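Local coordinates for nicotinate phosphoribosyltransferase (Saccharomyces cerevisiae, PDB 1VLP), which catalyses the ATP-dependent synthesis of nicotinate ribonucleotide from nicotinate and 5-phosphoribosyl 1-diphosphate, the first step of NAD synthesis from nicotinic acid, at residues A280-T284 with F285-D289; I319-H322 with Y323-L327. All coordinates share one frame; numbering follows the deposited sequence.

Interactions 1 and 2 are neighbouring local contacts, their centres about 15 Å apart, on the same side of the chain's centre and in the part of the fold with the parallel sheet. All the residues that touch in interaction 1, a turn after strand 279-281 near residues of the probable nicotinate site, are buried; one turn bond, a bridging water and a methyl over a ring join its segments, while the threonine hydroxyls bond to residues outside. Interaction 2, on helix 312-326, is only partly buried; its inner side joins an isoleucine-tyrosine contact to a buried histidine, its outer side carries a histidine-aspartate bond, and its backbone widens at 323-326. The two meet where Thr-287 CG2 lies 4.3 Å from Ile-319 CD1.

Interaction 1 (A280-T284 with F285-D289); sequences ALTDT and FGTDD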
loop_
_atom_site.group_PDB
_atom_site.type_symbol
_atom_site.label_atom_id
_atom_site.label_comp_id
_atom_site.label_asym_id
_atom_site.label_seq_id
_atom_site.Cartn_x
_atom_site.Cartn_y
_atom_site.Cartn_z
ATOM N N ALA A 280 -0.233 10.228 -9.800
ATOM C CA ALA A 280 -1.651 10.319 -9.552
ATOM C C ALA A 280 -2.303 8.929 -9.607
ATOM O O ALA A 280 -2.054 8.161 -10.486
ATOM C CB ALA A 280 -2.316 11.254 -10.545
ATOM N N LEU A 281 -3.158 8.632 -8.639
ATOM C CA LEU A 281 -3.991 7.444 -8.634
ATOM C C LEU A 281 -5.371 7.747 -9.240
ATOM O O LEU A 281 -6.193 8.429 -8.646
ATOM C CB LEU A 281 -4.126 6.967 -7.188
ATOM C CG LEU A 281 -4.609 5.562 -6.917
ATOM C CD1 LEU A 281 -3.830 4.482 -7.711
ATOM C CD2 LEU A 281 -4.521 5.305 -5.422
ATOM N N THR A 282 -5.612 7.242 -10.445
ATOM C CA THR A 282 -6.723 7.719 -11.268
ATOM C C THR A 282 -8.026 6.935 -11.183
ATOM O O THR A 282 -9.066 7.431 -11.646
ATOM C CB THR A 282 -6.292 7.775 -12.763
ATOM O OG1 THR A 282 -6.127 6.453 -13.250
ATOM C CG2 THR A 282 -4.940 8.486 -12.936
ATOM N N ASP A 283 -7.972 5.694 -10.666
ATOM C CA ASP A 283 -9.080 4.730 -10.824
ATOM C C ASP A 283 -10.107 4.674 -9.678
ATOM O O ASP A 283 -11.116 3.975 -9.783
ATOM C CB ASP A 283 -8.551 3.319 -11.048
ATOM C CG ASP A 283 -7.788 2.760 -9.837
ATOM O OD1 ASP A 283 -6.886 3.462 -9.331
ATOM O OD2 ASP A 283 -8.060 1.610 -9.411
ATOM N N THR A 284 -9.881 5.460 -8.637
ATOM C CA THR A 284 -10.706 5.349 -7.410
ATOM C C THR A 284 -12.212 5.455 -7.729
ATOM O O THR A 284 -13.038 4.631 -7.236
ATOM C CB THR A 284 -10.300 6.390 -6.402
ATOM O OG1 THR A 284 -8.874 6.345 -6.240
ATOM C CG2 THR A 284 -11.017 6.130 -5.025
ATOM N N PHE A 285 -12.575 6.475 -8.497
ATOM C CA PHE A 285 -13.952 6.683 -8.977
ATOM C C PHE A 285 -14.007 6.531 -10.502
ATOM O O PHE A 285 -14.830 7.139 -11.147
ATOM C CB PHE A 285 -14.512 8.036 -8.543
ATOM C CG PHE A 285 -14.546 8.191 -7.063
ATOM C CD1 PHE A 285 -14.969 7.119 -6.268
ATOM C CD2 PHE A 285 -14.092 9.341 -6.455
ATOM C CE1 PHE A 285 -14.926 7.203 -4.878
ATOM C CE2 PHE A 285 -14.072 9.447 -5.076
ATOM C CZ PHE A 285 -14.478 8.370 -4.293
ATOM N N GLY A 286 -13.089 5.730 -11.011
ATOM C CA GLY A 286 -12.959 5.429 -12.428
ATOM C C GLY A 286 -12.045 6.438 -13.093
ATOM O O GLY A 286 -12.109 7.618 -12.824
ATOM N N THR A 287 -11.140 5.948 -13.911
ATOM C CA THR A 287 -10.187 6.830 -14.582
ATOM C C THR A 287 -10.803 7.955 -15.457
ATOM O O THR A 287 -10.289 9.076 -15.475
ATOM C CB THR A 287 -9.155 5.975 -15.315
ATOM O OG1 THR A 287 -8.389 5.258 -14.341
ATOM C CG2 THR A 287 -8.238 6.852 -16.144
ATOM N N ASP A 288 -11.927 7.693 -16.112
ATOM C CA ASP A 288 -12.639 8.733 -16.866
ATOM C C ASP A 288 -13.011 9.999 -16.056
ATOM O O ASP A 288 -12.862 11.150 -16.549
ATOM C CB ASP A 288 -13.891 8.119 -17.488
ATOM C CG ASP A 288 -13.587 7.138 -18.605
ATOM O OD1 ASP A 288 -12.452 7.123 -19.111
ATOM O OD2 ASP A 288 -14.499 6.364 -18.969
ATOM N N ASP A 289 -13.514 9.808 -14.830
ATOM C CA ASP A 289 -13.871 10.946 -14.001
ATOM C C ASP A 289 -12.608 11.752 -13.660
ATOM O O ASP A 289 -12.617 13.000 -13.711
ATOM C CB ASP A 289 -14.538 10.516 -12.700
ATOM C CG ASP A 289 -14.911 11.695 -11.864
ATOM O OD1 ASP A 289 -15.859 12.362 -12.301
ATOM O OD2 ASP A 289 -14.237 11.980 -10.844
HETATM O O HOH W 1 -11.219 8.456 -10.107
#
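Thr-282 and Thr-287 turn their hydroxyls to each other across the bend, with Thr-282 OG1 and Thr-287 OG1 2.8 Å apart. Their side chains meet at a slant, and Thr-287 CG2 lies 3.6 Å from Thr-282 OG1. The first torsion of Thr-282 (chi1 69°) sets OG1 between its own backbone N and carbonyl carbon, on the side where Thr-287 lies. Each hydroxyl has a hydrogen-bond partner outside the turn: Tyr-315 OH for Thr-282 OG1, Asp-405 OD2 for Thr-287 OG1. Between the threonines the chain makes a type I beta turn, Asp-283 to Gly-286, closed by the bond from Gly-286 N to Asp-283 O at 2.9 Å. Gly-286 has the positive phi (89°) that glycine tolerates readily, and it is the N-cap of the helix that Thr-287 begins. A water bridges the bend, accepting from Phe-285 N (2.9 Å) and lying 2.8 Å from Thr-282 O, to which it can donate. Thr-287 CA adds a CH···O contact to Thr-282 O at 3.2 Å. At the middle of the turn Thr-284 and Phe-285 lie alongside, pointing the same way: the methyl CG2 of Thr-284 sits over one ring face, 4.2 Å from the centroid, in a CH-pi contact shifted toward the rim. Tyr-257 meets the same ring edge-to-face. Thr-284 OG1 bonds to ND1 of His-244, probably the histidine that is autophosphorylated, though it carries no phosphate here, and Asp-283 OD2 to Ser-309 OG. The turn thus carries the chain from strand 279-281, next to strand 304-307 in the parallel sheet, into helix 287-291, with helix 244-254 packed against Leu-281, Asp-283 and Thr-284.

Interaction 2 (I319-H322 with Y323-L327); sequences ISHH and YHDVL
Val-326 N reaches back five residues to His-321 O (3.2 Å), and Leu-327 N does the same to His-322 O (2.9 Å), so the helix widens into a pi-type turn at 323-326. The helix, 312-326, is the crossover of a beta-alpha-beta unit between parallel strands 304-307 and 335-338. Earlier bonds keep the ordinary alpha spacing, as from Tyr-323 N to Ile-319 O; at the change His-321 O is shared, accepting from Asp-325 N as well as Val-326 N. On the outer side His-321 and Asp-325, one turn apart, form a histidine-carboxylate hydrogen bond. ND1 gives its proton to Asp-325 OD2 at 2.8 Å, with the oxygen at the ring edge and only 13° out of the imidazole plane. OD2 receives it on its anti lone pair, and ring and carboxylate planes stand 71° apart. CG of His-321 lies opposite its backbone N (chi1 168°), which carries the ring down the helix toward Asp-325. The negative carboxylate probably favours a proton on ND1. On the inner side Ile-319 and Tyr-323 run side by side, Ile-319 CG2 lying 3.6 Å from Tyr-323 CD2, and both pack on Val-305 of strand 304-307 and on Met-359. His-322 is buried as well: its NE2 bonds to Phe-294 O, while its ring crosses the end of Leu-327 obliquely. With an alanine in place of His-322, Phe-294 O would probably lose its imidazole donor and Leu-327 CD1 the ring it packs on. The closest approach between these two side chains is Leu-327 CD1 to His-322 CD2, at 3.6 Å.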
loop_
_atom_site.group_PDB
_atom_site.type_symbol
_atom_site.label_atom_id
_atom_site.label_comp_id
_atom_site.label_asym_id
_atom_site.label_seq_id
_atom_site.Cartn_x
_atom_site.Cartn_y
_atom_site.Cartn_z
ATOM N N ILE A 319 -4.313 6.369 -21.151
ATOM C CA ILE A 319 -3.454 7.400 -20.557
ATOM C C ILE A 319 -2.524 8.059 -21.581
ATOM O O ILE A 319 -2.351 9.287 -21.574
ATOM C CB ILE A 319 -2.609 6.798 -19.381
ATOM C CG1 ILE A 319 -3.519 6.492 -18.203
ATOM C CG2 ILE A 319 -1.516 7.723 -18.961
ATOM C CD1 ILE A 319 -4.310 7.689 -17.666
ATOM N N SER A 320 -1.944 7.260 -22.466
ATOM C CA SER A 320 -1.097 7.769 -23.533
ATOM C C SER A 320 -1.844 8.732 -24.429
ATOM O O SER A 320 -1.368 9.830 -24.709
ATOM C CB SER A 320 -0.510 6.608 -24.370
ATOM O OG SER A 320 0.209 7.095 -25.485
ATOM N N HIS A 321 -3.033 8.333 -24.877
ATOM C CA HIS A 321 -3.891 9.229 -25.653
ATOM C C HIS A 321 -4.165 10.514 -24.877
ATOM O O HIS A 321 -4.114 11.585 -25.426
ATOM C CB HIS A 321 -5.205 8.523 -26.001
ATOM C CG HIS A 321 -6.261 9.455 -26.555
ATOM N ND1 HIS A 321 -6.116 10.072 -27.768
ATOM C CD2 HIS A 321 -7.443 9.887 -26.051
ATOM C CE1 HIS A 321 -7.154 10.854 -28.004
ATOM N NE2 HIS A 321 -7.994 10.745 -26.985
ATOM N N HIS A 322 -4.456 10.401 -23.586
ATOM C CA HIS A 322 -4.707 11.604 -22.808
ATOM C C HIS A 322 -3.513 12.525 -22.803
ATOM O O HIS A 322 -3.648 13.705 -23.077
ATOM C CB HIS A 322 -5.104 11.297 -21.389
ATOM C CG HIS A 322 -5.558 12.508 -20.634
ATOM N ND1 HIS A 322 -6.800 13.085 -20.829
ATOM C CD2 HIS A 322 -4.927 13.255 -19.699
ATOM C CE1 HIS A 322 -6.912 14.130 -20.017
ATOM N NE2 HIS A 322 -5.799 14.238 -19.313
ATOM N N TYR A 323 -2.344 12.006 -22.472
ATOM C CA TYR A 323 -1.177 12.865 -22.353
ATOM C C TYR A 323 -0.684 13.436 -23.714
ATOM O O TYR A 323 -0.385 14.625 -23.812
ATOM C CB TYR A 323 -0.052 12.097 -21.699
ATOM C CG TYR A 323 -0.012 12.045 -20.185
ATOM C CD1 TYR A 323 -0.070 13.218 -19.417
ATOM C CD2 TYR A 323 0.185 10.830 -19.515
ATOM C CE1 TYR A 323 0.023 13.185 -18.029
ATOM C CE2 TYR A 323 0.278 10.772 -18.155
ATOM C CZ TYR A 323 0.215 11.947 -17.392
ATOM O OH TYR A 323 0.344 11.821 -15.998
ATOM N N HIS A 324 -0.648 12.604 -24.732
ATOM C CA HIS A 324 -0.006 12.987 -25.975
ATOM C C HIS A 324 -0.931 13.710 -26.931
ATOM O O HIS A 324 -0.552 14.672 -27.560
ATOM C CB HIS A 324 0.518 11.728 -26.691
ATOM C CG HIS A 324 1.292 12.004 -27.957
ATOM N ND1 HIS A 324 2.464 12.733 -27.968
ATOM C CD2 HIS A 324 1.099 11.592 -29.234
ATOM C CE1 HIS A 324 2.941 12.786 -29.204
ATOM N NE2 HIS A 324 2.133 12.103 -29.992
ATOM N N ASP A 325 -2.161 13.245 -26.993
ATOM C CA ASP A 325 -3.182 13.801 -27.868
ATOM C C ASP A 325 -3.979 14.922 -27.211
ATOM O O ASP A 325 -4.123 15.995 -27.823
ATOM C CB ASP A 325 -4.122 12.709 -28.390
ATOM C CG ASP A 325 -3.412 11.685 -29.325
ATOM O OD1 ASP A 325 -2.351 12.014 -29.887
ATOM O OD2 ASP A 325 -3.938 10.554 -29.464
ATOM N N VAL A 326 -4.505 14.710 -26.006
ATOM C CA VAL A 326 -5.344 15.730 -25.387
ATOM C C VAL A 326 -4.500 16.843 -24.816
ATOM O O VAL A 326 -4.784 18.027 -25.026
ATOM C CB VAL A 326 -6.287 15.133 -24.338
ATOM C CG1 VAL A 326 -7.183 16.213 -23.735
ATOM C CG2 VAL A 326 -7.168 14.010 -25.003
ATOM N N LEU A 327 -3.474 16.463 -24.073
ATOM C CA LEU A 327 -2.597 17.422 -23.416
ATOM C C LEU A 327 -1.383 17.811 -24.233
ATOM O O LEU A 327 -0.642 18.686 -23.814
ATOM C CB LEU A 327 -2.143 16.884 -22.043
ATOM C CG LEU A 327 -3.271 16.564 -21.041
ATOM C CD1 LEU A 327 -2.651 16.073 -19.712
ATOM C CD2 LEU A 327 -4.132 17.782 -20.836
#